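Transketolase (PDB 3L84) is a transketolase, a thiamine diphosphate-dependent enzyme built of cofactor-binding, pyrimidine-binding and C-terminal domains, here with two chains in the assembly. Local coordinates at residues R14-D19 with L72-H77; L42-K47 with K287-S292; V480-I485 with S493-S498. All blocks are in the same frame, centred on the assembly; numbering follows the deposited sequence.

Overall arrangement
Contacts 1 and 2 lie in the thiamine diphosphate-binding domain, with centres about 14 Å apart, whereas contact 3 lies in the pyrimidine-binding domain, its centre about 43 Å from that of contact 1 and about 45 Å from that of contact 2. The first two are interlaced along the chain, in the order 14-19, 42-47, 72-77, 287-292. They also touch: Phe75 packs on Ser43, Leu46 and Phe290. Contact 3 follows both and is local, joining a helix to the next strand of a six-stranded parallel sheet. Two contacts thus bring distant segments together within one domain, and the third belongs to another, on the opposite side of the chain's centre.

Contact 1 (R14-D19 with L72-H77); sequences RFLSAD and LYSFLH
The CB bonds of Ser74 and Leu16 face each other across helices 69-79 and 3-24. How closely the helices approach here is measured by the CA atoms of Leu16 and Ser74, only 6.2 Å apart. The hydroxyl makes the nearest approach, with Ser74 OG 3.3 Å from Leu16 CB. Behind it, Ser74 CB stands 4.0 Å from Leu16 CB. Leu16 adds one branch: its CD1 reaches alongside Ser74 to 4.1 Å from Ser74 CB. Here chi1 (-74°) sets the leucine CG beside the backbone N, and the extended chi2 then directs CD1.

Ser17 closes in on the flank, and its OG ends 3.6 Å from Ser74 OG. At that separation the two hydroxyls touch without bonding to each other. Their partners lie in their own helices: Ser17 OG is hydrogen-bonded to Leu13 O, and Ser74 OG to Ala70 O. In both serines the OG is turned away from the carbonyl carbon of its own residue and back along the helix (chi1 -63° and -65°), the direction in which the carbonyl four residues earlier lies. Both buried hydroxyls are thus satisfied locally, and they face the other helix as small, compact groups. Ser74 loses 63 Å² of surface, about what Leu16 and Ser17 lose together.

Beyond these residues, Ser74 also touches Leu13 and Met20. Elsewhere on helix 3-24, Arg14 forms a salt bridge with Asp37 of helix 30-42, and the ring of Phe15 meets Phe274 edge-to-face. Leu13, Leu16, Ser17 and Met20 have the spacing i, i+3, i+4, i+7, so Ser74 enters their midst as a knob in a knobs-into-holes contact between two helices of the thiamine diphosphate-binding domain.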
# COMPACT_ATOMS: atom_id res chain seq x y z
N ARG A 14 28.48 19.71 -7.16
CA ARG A 14 27.46 20.70 -6.82
C ARG A 14 27.03 21.49 -8.03
O ARG A 14 25.83 21.68 -8.28
CB ARG A 14 27.97 21.71 -5.79
CG ARG A 14 28.18 21.19 -4.38
CD ARG A 14 28.45 22.34 -3.42
NE ARG A 14 28.26 21.83 -2.09
CZ ARG A 14 29.14 21.17 -1.37
NH1 ARG A 14 30.42 21.09 -1.70
NH2 ARG A 14 28.72 20.59 -0.26
N PHE A 15 27.99 21.95 -8.82
CA PHE A 15 27.63 22.89 -9.91
C PHE A 15 27.12 22.19 -11.16
O PHE A 15 26.25 22.73 -11.84
CB PHE A 15 28.74 23.90 -10.19
CG PHE A 15 29.07 24.73 -8.96
CD1 PHE A 15 28.05 25.36 -8.25
CD2 PHE A 15 30.38 24.89 -8.53
CE1 PHE A 15 28.32 26.11 -7.11
CE2 PHE A 15 30.65 25.64 -7.39
CZ PHE A 15 29.63 26.23 -6.69
N LEU A 16 27.54 20.95 -11.42
CA LEU A 16 26.86 20.16 -12.45
C LEU A 16 25.41 19.96 -12.08
O LEU A 16 24.51 20.16 -12.89
CB LEU A 16 27.55 18.80 -12.68
CG LEU A 16 28.89 18.80 -13.43
CD1 LEU A 16 29.36 17.38 -13.60
CD2 LEU A 16 28.77 19.49 -14.81
N SER A 17 25.15 19.61 -10.83
CA SER A 17 23.78 19.36 -10.37
C SER A 17 22.95 20.61 -10.44
O SER A 17 21.81 20.60 -10.94
CB SER A 17 23.79 18.85 -8.92
OG SER A 17 24.47 17.60 -8.79
N ALA A 18 23.47 21.72 -9.94
CA ALA A 18 22.75 22.98 -9.96
C ALA A 18 22.46 23.46 -11.37
O ALA A 18 21.36 23.92 -11.66
CB ALA A 18 23.55 24.05 -9.18
N ASP A 19 23.47 23.36 -12.22
CA ASP A 19 23.32 23.78 -13.61
C ASP A 19 22.30 22.94 -14.36
O ASP A 19 21.57 23.44 -15.22
CB ASP A 19 24.65 23.74 -14.37
CG ASP A 19 25.67 24.79 -13.90
OD1 ASP A 19 25.29 25.79 -13.24
OD2 ASP A 19 26.88 24.67 -14.24
N LEU A 72 23.46 11.93 -8.83
CA LEU A 72 23.81 10.61 -9.36
C LEU A 72 24.29 10.72 -10.80
O LEU A 72 25.33 10.17 -11.15
CB LEU A 72 22.64 9.64 -9.26
CG LEU A 72 22.85 8.24 -9.85
CD1 LEU A 72 24.00 7.52 -9.23
CD2 LEU A 72 21.54 7.47 -9.71
N TYR A 73 23.54 11.43 -11.64
CA TYR A 73 23.93 11.56 -13.04
C TYR A 73 25.27 12.27 -13.19
O TYR A 73 26.09 11.88 -14.02
CB TYR A 73 22.85 12.34 -13.79
CG TYR A 73 21.49 11.68 -13.85
CD1 TYR A 73 21.34 10.33 -13.81
CD2 TYR A 73 20.35 12.45 -13.96
CE1 TYR A 73 20.07 9.75 -13.88
CE2 TYR A 73 19.10 11.90 -14.05
CZ TYR A 73 18.95 10.56 -13.98
OH TYR A 73 17.68 9.98 -14.06
N SER A 74 25.50 13.30 -12.39
CA SER A 74 26.79 13.98 -12.42
C SER A 74 27.94 13.01 -12.13
O SER A 74 28.95 12.99 -12.85
CB SER A 74 26.80 15.11 -11.42
OG SER A 74 25.88 16.16 -11.72
N PHE A 75 27.76 12.21 -11.07
CA PHE A 75 28.75 11.23 -10.67
C PHE A 75 28.97 10.15 -11.74
O PHE A 75 30.11 9.79 -12.04
CB PHE A 75 28.34 10.61 -9.34
CG PHE A 75 29.23 9.49 -8.90
CD1 PHE A 75 30.54 9.74 -8.57
CD2 PHE A 75 28.79 8.19 -8.91
CE1 PHE A 75 31.39 8.69 -8.19
CE2 PHE A 75 29.64 7.15 -8.52
CZ PHE A 75 30.92 7.42 -8.16
N LEU A 76 27.90 9.66 -12.35
CA LEU A 76 28.06 8.63 -13.41
C LEU A 76 28.82 9.20 -14.60
O LEU A 76 29.73 8.56 -15.15
CB LEU A 76 26.71 8.08 -13.85
CG LEU A 76 25.91 7.33 -12.80
CD1 LEU A 76 24.53 6.90 -13.33
CD2 LEU A 76 26.66 6.09 -12.27
N HIS A 77 28.49 10.43 -15.01
CA HIS A 77 29.20 11.06 -16.12
C HIS A 77 30.70 11.24 -15.78
O HIS A 77 31.59 10.90 -16.55
CB HIS A 77 28.61 12.44 -16.43
CG HIS A 77 29.38 13.14 -17.49
ND1 HIS A 77 30.16 14.26 -17.28
CD2 HIS A 77 29.58 12.78 -18.78
CE1 HIS A 77 30.76 14.59 -18.42
NE2 HIS A 77 30.44 13.69 -19.33

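Contact 2 (L42-K47 with K287-S292); sequences LSYHLK and KIRFES. With GOL (glycerol), chain B.
Tyr44 OH has two partners: it accepts a bond from Arg289 NH1 and is also hydrogen-bonded to Gln9 OE1 of helix 3-24. Arg289 NH1 stands 2.8 Å from Tyr44 OH, and the N-H points at the oxygen at 161°. The oxygen lies nearly in the guanidinium plane, and NH1 in turn meets the phenol at its edge, close to the ring plane; yet the two flat groups are almost perpendicular, with planes 89° apart. With its CG anti to the backbone N, Arg289 brings that CG to 3.2 Å from Tyr44 OH. Bends at chi2 (57°) and chi3 then fold the chain so that NH1 reaches the same oxygen.

The contact joins the turn that follows helix 30-42 to helix 284-291, and both pack against helix 3-24; all three helices belong to the thiamine diphosphate-binding domain. A glycerol, probably from the crystallisation liquor, is lodged between the two segments. Its C1 sits over the centre of the Tyr44 ring, 3.6 Å above the plane. Glycerol O1 donates to Ser43 OG over 2.7 Å, and Ser43 OG is itself bonded to Ser40 O. At the other side, glycerol O2 gives a bond of 2.9 Å to Arg289 O. That carbonyl has a second donor, Ser292 OG, 2.7 Å from Arg289 O. Gln9 NE2 binds the glycerol too, and the Phe290 ring borders it obliquely, with Phe290 CE1 4.1 Å from Ser43 OG.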
# COMPACT_ATOMS: atom_id res chain seq x y z
N LEU A 42 33.05 9.18 -0.85
CA LEU A 42 32.60 7.84 -1.19
C LEU A 42 33.19 7.36 -2.51
O LEU A 42 33.44 6.17 -2.66
CB LEU A 42 31.05 7.79 -1.22
CG LEU A 42 30.44 6.42 -1.45
CD1 LEU A 42 30.84 5.38 -0.41
CD2 LEU A 42 28.92 6.55 -1.47
N SER A 43 33.42 8.25 -3.47
CA SER A 43 34.01 7.86 -4.74
C SER A 43 35.37 7.14 -4.59
O SER A 43 35.75 6.35 -5.47
CB SER A 43 34.16 9.04 -5.70
OG SER A 43 35.22 9.91 -5.32
N TYR A 44 36.10 7.41 -3.51
CA TYR A 44 37.39 6.75 -3.25
C TYR A 44 37.23 5.37 -2.66
O TYR A 44 38.19 4.61 -2.63
CB TYR A 44 38.23 7.62 -2.30
CG TYR A 44 38.75 8.88 -2.94
CD1 TYR A 44 40.04 8.91 -3.48
CD2 TYR A 44 37.94 10.00 -3.07
CE1 TYR A 44 40.51 10.04 -4.09
CE2 TYR A 44 38.42 11.15 -3.70
CZ TYR A 44 39.71 11.16 -4.20
OH TYR A 44 40.21 12.28 -4.81
N HIS A 45 36.04 5.07 -2.13
CA HIS A 45 35.78 3.78 -1.51
C HIS A 45 35.03 2.81 -2.43
O HIS A 45 35.18 1.60 -2.31
CB HIS A 45 34.97 3.97 -0.23
CG HIS A 45 35.72 4.66 0.85
ND1 HIS A 45 36.38 3.97 1.84
CD2 HIS A 45 35.95 5.97 1.08
CE1 HIS A 45 36.97 4.84 2.65
NE2 HIS A 45 36.74 6.06 2.20
N LEU A 46 34.19 3.34 -3.30
CA LEU A 46 33.31 2.54 -4.13
C LEU A 46 34.12 1.73 -5.12
O LEU A 46 35.00 2.27 -5.83
CB LEU A 46 32.36 3.47 -4.89
CG LEU A 46 31.14 2.84 -5.54
CD1 LEU A 46 30.16 2.41 -4.43
CD2 LEU A 46 30.47 3.79 -6.51
N LYS A 47 33.84 0.43 -5.17
CA LYS A 47 34.49 -0.48 -6.10
C LYS A 47 33.48 -0.78 -7.21
O LYS A 47 32.38 -1.30 -6.96
CB LYS A 47 34.86 -1.74 -5.35
CG LYS A 47 35.63 -2.76 -6.15
CD LYS A 47 35.65 -4.10 -5.41
CE LYS A 47 34.28 -4.74 -5.38
NZ LYS A 47 34.37 -6.15 -5.12
N LYS A 287 38.38 16.33 -13.18
CA LYS A 287 38.10 15.48 -14.34
C LYS A 287 38.96 14.21 -14.31
O LYS A 287 38.45 13.10 -14.44
CB LYS A 287 38.36 16.26 -15.64
CG LYS A 287 38.07 15.50 -16.93
CD LYS A 287 38.57 16.21 -18.18
CE LYS A 287 38.77 15.26 -19.38
NZ LYS A 287 37.46 14.71 -19.85
N ILE A 288 40.26 14.40 -14.12
CA ILE A 288 41.20 13.30 -14.13
C ILE A 288 40.96 12.39 -12.95
O ILE A 288 40.97 11.17 -13.10
CB ILE A 288 42.65 13.83 -14.09
CG1 ILE A 288 42.97 14.61 -15.36
CG2 ILE A 288 43.68 12.70 -13.92
CD1 ILE A 288 44.19 15.45 -15.18
N ARG A 289 40.76 12.96 -11.78
CA ARG A 289 40.57 12.15 -10.58
C ARG A 289 39.29 11.32 -10.63
O ARG A 289 39.33 10.11 -10.39
CB ARG A 289 40.62 13.04 -9.34
CG ARG A 289 40.43 12.30 -8.00
CD ARG A 289 41.45 11.18 -7.73
NE ARG A 289 42.85 11.58 -7.73
CZ ARG A 289 43.51 12.06 -6.68
NH1 ARG A 289 42.91 12.31 -5.51
NH2 ARG A 289 44.80 12.33 -6.80
N PHE A 290 38.16 11.92 -10.97
CA PHE A 290 36.93 11.15 -11.13
C PHE A 290 37.06 10.09 -12.24
O PHE A 290 36.60 8.96 -12.05
CB PHE A 290 35.71 12.05 -11.43
CG PHE A 290 35.06 12.68 -10.21
CD1 PHE A 290 34.47 11.90 -9.23
CD2 PHE A 290 34.98 14.06 -10.09
CE1 PHE A 290 33.81 12.50 -8.14
CE2 PHE A 290 34.33 14.64 -9.05
CZ PHE A 290 33.75 13.85 -8.07
N GLU A 291 37.67 10.41 -13.38
CA GLU A 291 37.68 9.46 -14.49
C GLU A 291 38.68 8.30 -14.24
O GLU A 291 38.62 7.28 -14.93
CB GLU A 291 37.88 10.17 -15.85
CG GLU A 291 39.29 10.66 -16.16
CD GLU A 291 39.41 11.57 -17.42
OE1 GLU A 291 38.38 11.96 -18.02
OE2 GLU A 291 40.55 11.92 -17.79
N SER A 292 39.57 8.42 -13.26
CA SER A 292 40.46 7.32 -12.94
C SER A 292 39.69 6.10 -12.45
O SER A 292 40.24 5.01 -12.45
CB SER A 292 41.50 7.76 -11.91
OG SER A 292 40.91 7.95 -10.66
C1 GOL B . 38.22 9.29 -7.06
O1 GOL B . 37.24 10.30 -7.14
C2 GOL B . 37.81 8.01 -7.80
O2 GOL B . 37.48 8.28 -9.15
C3 GOL B . 38.94 6.98 -7.77
O3 GOL B . 39.36 6.77 -6.43

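Contact 3 (V480-I485 with S493-S498); sequences VKAWQI and SAFVLS
A beta-alpha-beta crossover, strand 469-471, helix 476-488 and strand 493-496, has an offset aromatic stack between its helix and its second strand. Phe495 points from the strand toward the helix, and with CG anti to its carbonyl carbon (chi1 -65°) it lays its ring against the indole of Trp483. The centroid of the five-membered ring of Trp483 is 4.0 Å from that of the Phe495 ring, and the planes differ by only 13°.

The overlap is asymmetric. Phe495 CZ rides over the centre of the indole, 3.4 Å above its plane, whereas the atom that faces the phenyl ring, Trp483 CE2, is displaced toward the rim. The closest pair is Trp483 CE2 to Phe495 CZ at 3.5 Å. Phe495 CE1 lies over the CD1-NE1 side of the five-membered ring, 3.6 Å from Trp483 NE1, while Phe495 CE2 reaches the six-membered ring, 3.7 Å from Trp483 CZ2. Ala482 fills in beside the stack, its CB 3.8 Å from Phe495 CE1.

All three residues are buried. Trp483 continues outward to Ile347 and Leu351 of helix 340-354 and meets the Phe436 ring, while Ala482 packs on Phe471. Strand 493-496 lies inside the parallel sheet, hydrogen-bonded to Phe437 and Phe439 of strand 436-440 and to Leu469 and Phe471 of strand 469-471.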
# COMPACT_ATOMS: atom_id res chain seq x y z
N VAL A 480 0.29 -24.23 -14.88
CA VAL A 480 1.55 -24.59 -15.50
C VAL A 480 1.78 -23.73 -16.75
O VAL A 480 2.89 -23.18 -16.93
CB VAL A 480 1.59 -26.10 -15.88
CG1 VAL A 480 2.71 -26.36 -16.88
CG2 VAL A 480 1.70 -26.90 -14.63
N LYS A 481 0.79 -23.64 -17.64
CA LYS A 481 0.96 -22.88 -18.87
C LYS A 481 1.26 -21.40 -18.55
O LYS A 481 2.06 -20.76 -19.25
CB LYS A 481 -0.27 -23.03 -19.76
CG LYS A 481 -0.42 -24.42 -20.34
CD LYS A 481 -1.77 -24.59 -21.00
CE LYS A 481 -1.99 -25.94 -21.66
NZ LYS A 481 -3.44 -26.04 -22.10
N ALA A 482 0.65 -20.89 -17.48
CA ALA A 482 0.89 -19.52 -17.05
C ALA A 482 2.35 -19.34 -16.64
O ALA A 482 2.97 -18.35 -17.00
CB ALA A 482 -0.01 -19.15 -15.86
N TRP A 483 2.91 -20.27 -15.86
CA TRP A 483 4.33 -20.20 -15.50
C TRP A 483 5.23 -20.26 -16.73
O TRP A 483 6.25 -19.56 -16.79
CB TRP A 483 4.68 -21.31 -14.51
CG TRP A 483 4.50 -20.86 -13.09
CD1 TRP A 483 3.49 -21.18 -12.24
CD2 TRP A 483 5.37 -19.96 -12.38
NE1 TRP A 483 3.70 -20.56 -11.02
CE2 TRP A 483 4.83 -19.79 -11.09
CE3 TRP A 483 6.52 -19.26 -12.72
CZ2 TRP A 483 5.43 -19.00 -10.13
CZ3 TRP A 483 7.13 -18.46 -11.78
CH2 TRP A 483 6.58 -18.32 -10.49
N GLN A 484 4.91 -21.12 -17.70
CA GLN A 484 5.74 -21.21 -18.89
C GLN A 484 5.80 -19.86 -19.61
O GLN A 484 6.84 -19.43 -20.06
CB GLN A 484 5.28 -22.36 -19.80
CG GLN A 484 5.54 -23.73 -19.17
CD GLN A 484 4.89 -24.86 -19.92
OE1 GLN A 484 3.72 -24.81 -20.25
NE2 GLN A 484 5.68 -25.93 -20.18
N ILE A 485 4.65 -19.19 -19.69
CA ILE A 485 4.63 -17.84 -20.25
C ILE A 485 5.38 -16.85 -19.37
O ILE A 485 6.20 -16.06 -19.88
CB ILE A 485 3.18 -17.36 -20.46
CG1 ILE A 485 2.44 -18.26 -21.45
CG2 ILE A 485 3.15 -15.89 -20.91
CD1 ILE A 485 0.91 -18.28 -21.26
N SER A 493 4.96 -10.97 -13.46
CA SER A 493 3.65 -11.62 -13.45
C SER A 493 3.14 -11.83 -12.03
O SER A 493 3.93 -12.04 -11.09
CB SER A 493 3.72 -13.01 -14.09
OG SER A 493 3.99 -13.00 -15.50
N ALA A 494 1.81 -11.77 -11.88
CA ALA A 494 1.13 -12.16 -10.69
C ALA A 494 0.32 -13.43 -10.97
O ALA A 494 -0.21 -13.60 -12.07
CB ALA A 494 0.18 -11.06 -10.21
N PHE A 495 0.22 -14.28 -9.96
CA PHE A 495 -0.58 -15.50 -9.97
C PHE A 495 -1.65 -15.35 -8.91
O PHE A 495 -1.36 -15.23 -7.72
CB PHE A 495 0.33 -16.70 -9.71
CG PHE A 495 1.33 -16.92 -10.79
CD1 PHE A 495 1.07 -17.78 -11.86
CD2 PHE A 495 2.49 -16.24 -10.80
CE1 PHE A 495 2.04 -17.96 -12.86
CE2 PHE A 495 3.42 -16.41 -11.79
CZ PHE A 495 3.19 -17.26 -12.82
N VAL A 496 -2.91 -15.37 -9.36
CA VAL A 496 -4.07 -15.14 -8.51
C VAL A 496 -4.77 -16.50 -8.33
O VAL A 496 -5.26 -17.09 -9.31
CB VAL A 496 -4.98 -14.10 -9.13
CG1 VAL A 496 -6.32 -13.93 -8.35
CG2 VAL A 496 -4.28 -12.74 -9.28
N LEU A 497 -4.70 -17.01 -7.10
CA LEU A 497 -4.88 -18.42 -6.82
C LEU A 497 -5.97 -18.64 -5.76
O LEU A 497 -6.12 -17.84 -4.83
CB LEU A 497 -3.56 -19.01 -6.35
CG LEU A 497 -2.40 -18.81 -7.34
CD1 LEU A 497 -1.07 -19.02 -6.63
CD2 LEU A 497 -2.55 -19.65 -8.58
N SER A 498 -6.70 -19.75 -5.86
CA SER A 498 -7.80 -20.04 -4.96
C SER A 498 -7.39 -20.73 -3.69
O SER A 498 -6.42 -21.52 -3.67
CB SER A 498 -8.86 -20.89 -5.66
OG SER A 498 -8.40 -22.23 -5.85